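Local coordinates for protein CpuTA1 (Curtobacterium pusillum, PDB 5K3W) that is a pyridoxal-5'-phosphate-binding protein of the class IV aminotransferase family, with two protein chains in its assembly, at residues Y286-A290 with A291-D295. Numbering follows the deposited sequence.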
ATOM      1  N   TYR A 286      29.179  -5.755 -13.739  1.00 23.80           N
ATOM      2  CA  TYR A 286      28.874  -7.126 -14.078  1.00 21.38           C
ATOM      3  C   TYR A 286      28.812  -7.261 -15.592  1.00 31.59           C
ATOM      4  O   TYR A 286      28.257  -6.385 -16.272  1.00 30.71           O
ATOM      5  CB  TYR A 286      27.542  -7.559 -13.445  1.00 24.90           C
ATOM      6  CG  TYR A 286      27.644  -7.721 -11.947  1.00 20.08           C
ATOM      7  CD1 TYR A 286      27.636  -6.618 -11.111  1.00 22.31           C
ATOM      8  CD2 TYR A 286      27.790  -8.978 -11.373  1.00 19.58           C
ATOM      9  CE1 TYR A 286      27.753  -6.756  -9.742  1.00 26.21           C
ATOM     10  CE2 TYR A 286      27.902  -9.126 -10.008  1.00 23.27           C
ATOM     11  CZ  TYR A 286      27.884  -8.008  -9.199  1.00 22.76           C
ATOM     12  OH  TYR A 286      28.003  -8.139  -7.843  1.00 27.30           O
ATOM     13  N   PRO A 287      29.372  -8.331 -16.148  1.00 24.47           N
ATOM     14  CA  PRO A 287      29.312  -8.512 -17.601  1.00 25.71           C
ATOM     15  C   PRO A 287      27.909  -8.907 -18.043  1.00 27.15           C
ATOM     16  O   PRO A 287      27.173  -9.588 -17.326  1.00 27.83           O
ATOM     17  CB  PRO A 287      30.325  -9.633 -17.858  1.00 22.42           C
ATOM     18  CG  PRO A 287      30.335 -10.422 -16.589  1.00 25.84           C
ATOM     19  CD  PRO A 287      30.001  -9.476 -15.464  1.00 26.21           C
ATOM     20  N   VAL A 288      27.526  -8.451 -19.229  1.00 24.67           N
ATOM     21  CA  VAL A 288      26.250  -8.818 -19.835  1.00 27.94           C
ATOM     22  C   VAL A 288      26.524  -9.519 -21.155  1.00 26.42           C
ATOM     23  O   VAL A 288      27.109  -8.927 -22.070  1.00 28.62           O
ATOM     24  CB  VAL A 288      25.342  -7.603 -20.055  1.00 30.07           C
ATOM     25  CG1 VAL A 288      24.194  -7.991 -20.971  1.00 21.27           C
ATOM     26  CG2 VAL A 288      24.838  -7.074 -18.701  1.00 23.07           C
ATOM     27  N   ASP A 289      26.094 -10.768 -21.255  1.00 27.72           N
ATOM     28  CA  ASP A 289      26.208 -11.550 -22.484  1.00 25.74           C
ATOM     29  C   ASP A 289      25.069 -11.127 -23.398  1.00 23.40           C
ATOM     30  O   ASP A 289      23.942 -11.610 -23.271  1.00 33.17           O
ATOM     31  CB  ASP A 289      26.156 -13.041 -22.164  1.00 22.43           C
ATOM     32  CG  ASP A 289      26.407 -13.907 -23.371  1.00 35.29           C
ATOM     33  OD1 ASP A 289      26.074 -13.495 -24.503  1.00 30.02           O
ATOM     34  OD2 ASP A 289      26.927 -15.025 -23.171  1.00 46.87           O
ATOM     35  N   ALA A 290      25.357 -10.219 -24.330  1.00 26.87           N
ATOM     36  CA  ALA A 290      24.279  -9.627 -25.117  1.00 32.44           C
ATOM     37  C   ALA A 290      23.525 -10.671 -25.934  1.00 34.37           C
ATOM     38  O   ALA A 290      22.304 -10.554 -26.105  1.00 33.57           O
ATOM     39  CB  ALA A 290      24.825  -8.533 -26.027  1.00 20.37           C
ATOM     40  N   ALA A 291      24.218 -11.700 -26.429  1.00 31.63           N
ATOM     41  CA  ALA A 291      23.545 -12.712 -27.247  1.00 30.66           C
ATOM     42  C   ALA A 291      22.662 -13.612 -26.396  1.00 30.37           C
ATOM     43  O   ALA A 291      21.500 -13.863 -26.741  1.00 31.34           O
ATOM     44  CB  ALA A 291      24.568 -13.547 -28.019  1.00 20.52           C
ATOM     45  N   LEU A 292      23.200 -14.115 -25.281  1.00 26.21           N
ATOM     46  CA  LEU A 292      22.417 -14.990 -24.417  1.00 22.59           C
ATOM     47  C   LEU A 292      21.175 -14.272 -23.891  1.00 36.45           C
ATOM     48  O   LEU A 292      20.091 -14.861 -23.814  1.00 30.97           O
ATOM     49  CB  LEU A 292      23.291 -15.484 -23.268  1.00 27.38           C
ATOM     50  CG  LEU A 292      22.616 -16.297 -22.166  1.00 34.90           C
ATOM     51  CD1 LEU A 292      22.348 -17.739 -22.612  1.00 23.90           C
ATOM     52  CD2 LEU A 292      23.432 -16.249 -20.864  1.00 24.04           C
ATOM     53  N   THR A 293      21.308 -12.988 -23.546  1.00 31.44           N
ATOM     54  CA  THR A 293      20.161 -12.246 -23.037  1.00 33.35           C
ATOM     55  C   THR A 293      19.156 -11.952 -24.147  1.00 28.32           C
ATOM     56  O   THR A 293      17.939 -12.051 -23.938  1.00 27.49           O
ATOM     57  CB  THR A 293      20.633 -10.956 -22.365  1.00 30.21           C
ATOM     58  OG1 THR A 293      21.434 -11.285 -21.220  1.00 27.24           O
ATOM     59  CG2 THR A 293      19.450 -10.114 -21.932  1.00 22.82           C
ATOM     60  N   ALA A 294      19.647 -11.588 -25.331  1.00 29.90           N
ATOM     61  CA  ALA A 294      18.758 -11.423 -26.477  1.00 36.41           C
ATOM     62  C   ALA A 294      18.013 -12.719 -26.779  1.00 30.75           C
ATOM     63  O   ALA A 294      16.830 -12.693 -27.138  1.00 33.46           O
ATOM     64  CB  ALA A 294      19.555 -10.956 -27.701  1.00 24.78           C
ATOM     65  N   ASP A 295      18.685 -13.861 -26.640  1.00 24.43           N
ATOM     66  CA  ASP A 295      17.999 -15.132 -26.825  1.00 28.78           C
ATOM     67  C   ASP A 295      16.966 -15.359 -25.728  1.00 35.21           C
ATOM     68  O   ASP A 295      15.878 -15.887 -25.986  1.00 37.45           O
ATOM     69  CB  ASP A 295      19.005 -16.286 -26.848  1.00 36.29           C
ATOM     70  CG  ASP A 295      19.887 -16.279 -28.092  1.00 45.98           C
ATOM     71  OD1 ASP A 295      19.665 -15.421 -28.979  1.00 44.71           O
ATOM     72  OD2 ASP A 295      20.785 -17.151 -28.191  1.00 47.59           O
TER
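Asp289 turns one face of its carboxylate to Leu292: CG lies 3.5 Å from Leu292 CB, which sits almost squarely above the plane, and the backbone N of Leu292 approaches on that same face. The methyl of Ala291 lies near the OD1 edge, its CB 3.8 Å from Asp289 OD1. Leu292 N donates to Asp289 OD1 over 3.0 Å, nearly straight at the hydrogen (178°) but from well above the carboxylate plane. Ala291 N adds a weak, strongly bent bond to the same OD1, so two consecutive amides share one oxygen. With CG anti to the Asp289 backbone N (chi1 -174°), the carboxylate folds forward over the first turn rather than back along the loop. This is an N-cap: Asp289 closes the start of helix 290-307, the last helix of the chain, which follows strand 284-285 by a short loop at the protein surface. The first-turn amides that donate to OD1, together with the positive end of the helix dipole, would probably favour the charged form of the carboxylate. Regular helical bonding starts at the same residue, with Thr293 N reaching Asp289 O at 3.0 Å (164°), and the next rung joins Ala294 N to Ala290 O at 3.0 Å. Thr293 sets its hydroxyl beside its own backbone N, which brings OG1 to 3.3 Å from Asp289 O in a weak second bond; the stronger partner of OG1 is Trp267 NE1. Thr293 and Val288 both rest on Pro277 of strand 274-278, while Leu292 touches Arg246 and Tyr248, and Arg246 also forms a salt bridge with Asp295.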